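Local coordinates for CBS domain-containing predicted protein TM0935 (Thermotoga maritima, PDB 1O50) that is of unknown function but folds as a tandem pair of CBS domains, a module that in many relatives binds adenosine-containing ligands, so it may have a regulatory role, at residues V28-E31 with D32-I35; Y107-M110 with D111-L114. One frame throughout, in Å; residues are numbered along the deposited sequence. Where two conformers were deposited one is given.

Interaction 1: V28-E31 with D32-I35; sequences VVEE and DTPI
Thr-33 turns its side chain back onto Val-29 and Glu-30, closing a type I beta turn that runs from Glu-30 to Thr-33. The turn belongs to a CBS domain and joins strand 27-29 to helix 35-44. The side chains of Val-29 and Thr-33 cross at about a right angle. On the Thr-33 side, methyl CG2 lies 4.0 Å from CG1 of Val-29. The hydroxyl branch comes closer, with OG1 3.6 Å from CB of Val-29. The two branches are sorted by the first torsion of Thr-33 (chi1 -65°). It sets OG1 beside the residue's own backbone N and CG2 anti to that N, so the hydroxyl meets the backbone of Glu-30 while the methyl lies against the valine. OG1 accepts a hydrogen bond from Glu-30 N at 3.0 Å, bent to 142° at the hydrogen. The turn's own backbone bond runs the other way, from Thr-33 N to Glu-30 O at 3.2 Å. Glu-30 is thus held through both its N and its O by one threonine.

Around this buried pair, Val-29 packs on Val-51 and Val-53 of the neighbouring parallel strand 50-55, and Thr-33 rests on Ile-38 of the helix that follows. Backbone bonds between Glu-31 and Ser-99 and between Thr-33 and Ala-98 tie the turn to helix 98-101. Glu-30 and Asp-32 are exposed. The bent chain of Glu-30 leads its carboxylate away from the turn, and OE2 stays 5.5 Å from OD1 of Asp-32. These like charges do not touch. The nearest approach of that aspartate oxygen is to carbon, with OD1 of Asp-32 3.7 Å from CB of Glu-30.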
ATOM      1  N   VAL A  28      -4.528   5.401 -15.021  1.00 36.83           N
ATOM      2  CA  VAL A  28      -4.935   4.508 -16.082  1.00 36.96           C
ATOM      3  C   VAL A  28      -3.921   4.527 -17.267  1.00 37.60           C
ATOM      4  O   VAL A  28      -3.670   5.584 -17.867  1.00 35.49           O
ATOM      5  CB  VAL A  28      -6.310   4.936 -16.678  1.00 35.86           C
ATOM      6  CG1 VAL A  28      -6.802   3.886 -17.619  1.00 35.65           C
ATOM      7  CG2 VAL A  28      -7.340   5.160 -15.601  1.00 35.51           C
ATOM      8  N   VAL A  29      -3.425   3.328 -17.612  1.00 37.13           N
ATOM      9  CA  VAL A  29      -2.480   3.086 -18.696  1.00 36.87           C
ATOM     10  C   VAL A  29      -3.118   2.191 -19.767  1.00 36.76           C
ATOM     11  O   VAL A  29      -4.229   1.700 -19.602  1.00 36.87           O
ATOM     12  CB  VAL A  29      -1.164   2.450 -18.173  1.00 36.16           C
ATOM     13  CG1 VAL A  29      -0.479   3.387 -17.152  1.00 37.42           C
ATOM     14  CG2 VAL A  29      -1.396   1.133 -17.541  1.00 38.71           C
ATOM     15  N   GLU A  30      -2.413   2.068 -20.885  1.00 36.41           N
ATOM     16  CA  GLU A  30      -2.770   1.207 -22.013  1.00 36.07           C
ATOM     17  C   GLU A  30      -1.975  -0.089 -21.918  1.00 35.07           C
ATOM     18  O   GLU A  30      -1.007  -0.155 -21.197  1.00 34.24           O
ATOM     19  CB  GLU A  30      -2.415   1.910 -23.323  1.00 36.54           C
ATOM     20  CG  GLU A  30      -3.233   3.162 -23.645  1.00 39.06           C
ATOM     21  CD  GLU A  30      -4.670   2.873 -24.042  1.00 43.52           C
ATOM     22  OE1 GLU A  30      -5.588   3.363 -23.336  1.00 47.40           O
ATOM     23  OE2 GLU A  30      -4.907   2.158 -25.057  1.00 44.86           O
ATOM     24  N   GLU A  31      -2.360  -1.102 -22.673  1.00 35.90           N
ATOM     25  CA  GLU A  31      -1.726  -2.432 -22.603  1.00 36.39           C
ATOM     26  C   GLU A  31      -0.241  -2.444 -23.010  1.00 36.10           C
ATOM     27  O   GLU A  31       0.565  -3.254 -22.493  1.00 36.06           O
ATOM     28  CB  GLU A  31      -2.518  -3.410 -23.481  1.00 36.87           C
ATOM     29  CG  GLU A  31      -3.833  -3.851 -22.876  1.00 38.80           C
ATOM     30  CD  GLU A  31      -4.624  -4.732 -23.818  1.00 42.02           C
ATOM     31  OE1 GLU A  31      -4.241  -4.880 -24.988  1.00 44.22           O
ATOM     32  OE2 GLU A  31      -5.634  -5.291 -23.402  1.00 45.89           O
ATOM     33  N   ASP A  32       0.128  -1.545 -23.921  1.00 35.52           N
ATOM     34  CA  ASP A  32       1.514  -1.466 -24.409  1.00 35.99           C
ATOM     35  C   ASP A  32       2.343  -0.423 -23.681  1.00 36.04           C
ATOM     36  O   ASP A  32       3.435  -0.087 -24.114  1.00 36.13           O
ATOM     37  CB  ASP A  32       1.580  -1.192 -25.915  1.00 35.59           C
ATOM     38  CG  ASP A  32       1.026   0.173 -26.301  1.00 36.11           C
ATOM     39  OD1 ASP A  32       0.458   0.870 -25.459  1.00 38.57           O
ATOM     40  OD2 ASP A  32       1.106   0.644 -27.445  1.00 39.41           O
ATOM     41  N   THR A  33       1.812   0.106 -22.586  1.00 36.80           N
ATOM     42  CA  THR A  33       2.515   1.078 -21.775  1.00 35.29           C
ATOM     43  C   THR A  33       3.719   0.402 -21.096  1.00 36.53           C
ATOM     44  O   THR A  33       3.546  -0.606 -20.419  1.00 35.16           O
ATOM     45  CB  THR A  33       1.554   1.676 -20.727  1.00 35.19           C
ATOM     46  OG1 THR A  33       0.493   2.437 -21.373  1.00 36.81           O
ATOM     47  CG2 THR A  33       2.318   2.683 -19.886  1.00 33.55           C
ATOM     48  N   PRO A  34       4.934   0.923 -21.317  1.00 35.77           N
ATOM     49  CA  PRO A  34       6.119   0.357 -20.695  1.00 36.11           C
ATOM     50  C   PRO A  34       6.106   0.455 -19.174  1.00 37.01           C
ATOM     51  O   PRO A  34       5.610   1.393 -18.610  1.00 36.43           O
ATOM     52  CB  PRO A  34       7.255   1.202 -21.281  1.00 36.21           C
ATOM     53  CG  PRO A  34       6.703   1.717 -22.552  1.00 35.19           C
ATOM     54  CD  PRO A  34       5.274   2.031 -22.235  1.00 36.64           C
ATOM     55  N   ILE A  35       6.703  -0.529 -18.516  1.00 37.40           N
ATOM     56  CA  ILE A  35       6.654  -0.603 -17.073  1.00 37.37           C
ATOM     57  C   ILE A  35       7.350   0.592 -16.499  1.00 36.80           C
ATOM     58  O   ILE A  35       6.887   1.167 -15.503  1.00 36.96           O
ATOM     59  CB  ILE A  35       7.269  -1.914 -16.602  1.00 38.10           C
ATOM     60  CG1 ILE A  35       6.319  -3.052 -16.988  1.00 37.07           C
ATOM     61  CG2 ILE A  35       7.522  -1.893 -15.098  1.00 40.52           C
ATOM     62  CD1 ILE A  35       6.866  -4.482 -16.727  1.00 36.69           C
TER

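Interaction 2: Y107-M110 with D111-L114; sequences YVHM and DTPL
The hydroxyl OG1 of Thr-112 takes a hydrogen bond from His-109 N at 2.9 Å, with an angle of 157° at the hydrogen. This bond spans the type I beta turn from His-109 to Thr-112 that leads into helix 114-124 of the second CBS domain. A second bond runs from Thr-112 N to His-109 O at 3.1 Å. The threonine therefore uses its side chain and its backbone to grip both polar backbone atoms of His-109.

The rotation of Thr-112 (chi1 -60°) suits both of its branches. OG1 falls beside its own backbone N and faces the histidine, while CG2 is directed at Val-108. The two side chains meet there at roughly a right angle, and CG2 of Thr-112 lies 4.2 Å from CG1 of Val-108. This is light packing. Val-108 is buried among Met-129 and Val-131 of strand 128-132, Ala-117 and Leu-120 of the following helix, and Val-15. An alanine in place of Thr-112 would probably leave His-109 N without its acceptor and open a gap beside CG1 of Val-108, though the backbone bond of the turn could remain.

Backbone bonds between Met-110 and Lys-16 and between Thr-112 and Val-15 join the turn to helix 15-18. The side chain of Met-110 packs on Val-131 and Cys-19, and that of Asp-111 touches Lys-14 and Lys-16. His-109 has its ring turned obliquely to the threonine, and CB is its closest side-chain atom, 3.6 Å from OG1 of Thr-112. The imidazole is held by another partner, as ND1 hydrogen-bonds to Val-132 O, which ties its orientation to the end of strand 128-132.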
ATOM      1  N   TYR A 107     -13.189  -5.029  -9.005  1.00 37.79           N
ATOM      2  CA  TYR A 107     -13.786  -3.706  -8.981  1.00 38.05           C
ATOM      3  C   TYR A 107     -15.057  -3.645  -8.121  1.00 37.54           C
ATOM      4  O   TYR A 107     -15.599  -4.679  -7.727  1.00 36.60           O
ATOM      5  CB  TYR A 107     -14.092  -3.283 -10.415  1.00 38.07           C
ATOM      6  CG  TYR A 107     -14.928  -4.271 -11.167  1.00 39.33           C
ATOM      7  CD1 TYR A 107     -16.303  -4.280 -11.037  1.00 40.19           C
ATOM      8  CD2 TYR A 107     -14.339  -5.200 -12.031  1.00 41.78           C
ATOM      9  CE1 TYR A 107     -17.083  -5.193 -11.743  1.00 41.22           C
ATOM     10  CE2 TYR A 107     -15.090  -6.120 -12.725  1.00 41.42           C
ATOM     11  CZ  TYR A 107     -16.465  -6.110 -12.585  1.00 42.47           C
ATOM     12  OH  TYR A 107     -17.224  -7.010 -13.283  1.00 42.80           O
ATOM     13  N   VAL A 108     -15.526  -2.425  -7.855  1.00 36.46           N
ATOM     14  CA  VAL A 108     -16.782  -2.222  -7.148  1.00 36.46           C
ATOM     15  C   VAL A 108     -17.762  -1.361  -7.970  1.00 36.45           C
ATOM     16  O   VAL A 108     -17.411  -0.846  -9.005  1.00 36.27           O
ATOM     17  CB  VAL A 108     -16.550  -1.665  -5.723  1.00 35.65           C
ATOM     18  CG1 VAL A 108     -15.793  -2.701  -4.872  1.00 35.16           C
ATOM     19  CG2 VAL A 108     -15.806  -0.342  -5.716  1.00 36.26           C
ATOM     20  N   HIS A 109     -18.997  -1.249  -7.504  1.00 36.95           N
ATOM     21  CA  HIS A 109     -19.967  -0.301  -8.054  1.00 37.57           C
ATOM     22  C   HIS A 109     -20.360   0.690  -6.970  1.00 36.72           C
ATOM     23  O   HIS A 109     -20.082   0.478  -5.820  1.00 36.76           O
ATOM     24  CB  HIS A 109     -21.226  -1.013  -8.532  1.00 37.62           C
ATOM     25  CG  HIS A 109     -20.977  -2.094  -9.534  1.00 41.71           C
ATOM     26  ND1 HIS A 109     -20.608  -1.832 -10.837  1.00 45.89           N
ATOM     27  CD2 HIS A 109     -21.090  -3.440  -9.441  1.00 44.44           C
ATOM     28  CE1 HIS A 109     -20.504  -2.967 -11.503  1.00 45.27           C
ATOM     29  NE2 HIS A 109     -20.774  -3.958 -10.673  1.00 45.40           N
ATOM     30  N   MET A 110     -21.062   1.747  -7.350  1.00 36.91           N
ATOM     31  CA  MET A 110     -21.538   2.773  -6.407  1.00 36.81           C
ATOM     32  C   MET A 110     -22.429   2.208  -5.283  1.00 36.52           C
ATOM     33  O   MET A 110     -22.351   2.649  -4.123  1.00 36.81           O
ATOM     34  CB  MET A 110     -22.270   3.893  -7.175  1.00 37.08           C
ATOM     35  CG  MET A 110     -21.340   4.815  -7.960  1.00 37.19           C
ATOM     36  SD  MET A 110     -20.193   5.646  -6.890  1.00 40.33           S
ATOM     37  CE  MET A 110     -18.974   6.342  -8.082  1.00 42.41           C
ATOM     38  N   ASP A 111     -23.243   1.216  -5.627  1.00 35.88           N
ATOM     39  CA  ASP A 111     -24.226   0.661  -4.706  1.00 36.10           C
ATOM     40  C   ASP A 111     -23.649  -0.519  -3.921  1.00 35.82           C
ATOM     41  O   ASP A 111     -24.307  -1.067  -3.058  1.00 36.03           O
ATOM     42  CB  ASP A 111     -25.556   0.366  -5.441  0.65 36.49           C
ATOM     43  CG  ASP A 111     -26.288   1.666  -5.886  0.65 38.07           C
ATOM     44  OD1 ASP A 111     -27.070   1.639  -6.884  0.65 38.49           O
ATOM     45  OD2 ASP A 111     -26.133   2.769  -5.297  0.65 39.90           O
ATOM     46  N   THR A 112     -22.396  -0.871  -4.179  1.00 35.07           N
ATOM     47  CA  THR A 112     -21.740  -1.951  -3.443  1.00 34.91           C
ATOM     48  C   THR A 112     -21.622  -1.618  -1.955  1.00 35.10           C
ATOM     49  O   THR A 112     -21.172  -0.512  -1.608  1.00 34.37           O
ATOM     50  CB  THR A 112     -20.326  -2.186  -4.020  1.00 34.92           C
ATOM     51  OG1 THR A 112     -20.438  -2.551  -5.398  1.00 34.61           O
ATOM     52  CG2 THR A 112     -19.644  -3.362  -3.373  1.00 34.16           C
ATOM     53  N   PRO A 113     -22.014  -2.548  -1.072  1.00 35.20           N
ATOM     54  CA  PRO A 113     -21.764  -2.404   0.367  1.00 35.21           C
ATOM     55  C   PRO A 113     -20.306  -2.116   0.686  1.00 35.76           C
ATOM     56  O   PRO A 113     -19.428  -2.804   0.167  1.00 35.51           O
ATOM     57  CB  PRO A 113     -22.161  -3.776   0.922  1.00 34.89           C
ATOM     58  CG  PRO A 113     -23.233  -4.196   0.036  1.00 34.55           C
ATOM     59  CD  PRO A 113     -22.769  -3.785  -1.340  1.00 35.04           C
ATOM     60  N   LEU A 114     -20.051  -1.137   1.548  1.00 35.84           N
ATOM     61  CA  LEU A 114     -18.701  -0.876   2.003  1.00 36.80           C
ATOM     62  C   LEU A 114     -17.996  -2.154   2.516  1.00 36.76           C
ATOM     63  O   LEU A 114     -16.807  -2.378   2.246  1.00 35.50           O
ATOM     64  CB  LEU A 114     -18.684   0.172   3.123  1.00 37.42           C
ATOM     65  CG  LEU A 114     -17.314   0.696   3.529  1.00 39.09           C
ATOM     66  CD1 LEU A 114     -16.682   1.438   2.342  1.00 41.61           C
ATOM     67  CD2 LEU A 114     -17.437   1.646   4.732  1.00 39.06           C
TER

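Interaction 1 comes first along the chain, in the first CBS domain, and interaction 2 follows in the second. Their centres are about 26 Å apart, on opposite sides of the chain's centre, and their nearest atoms are about 12 Å apart. Each turn leads into a helix, 35-44 or 114-124, and each lies beside a strand, 50-55 or 128-132, to which it is also bonded. Further backbone links cross over: residues 28-35 bond to helix 98-101 and the segment before it, and residues 107-114 to helix 15-18 and the segment before it. The two turns thus occupy equivalent places in the tandem pair, and these links suggest that they join its halves reciprocally.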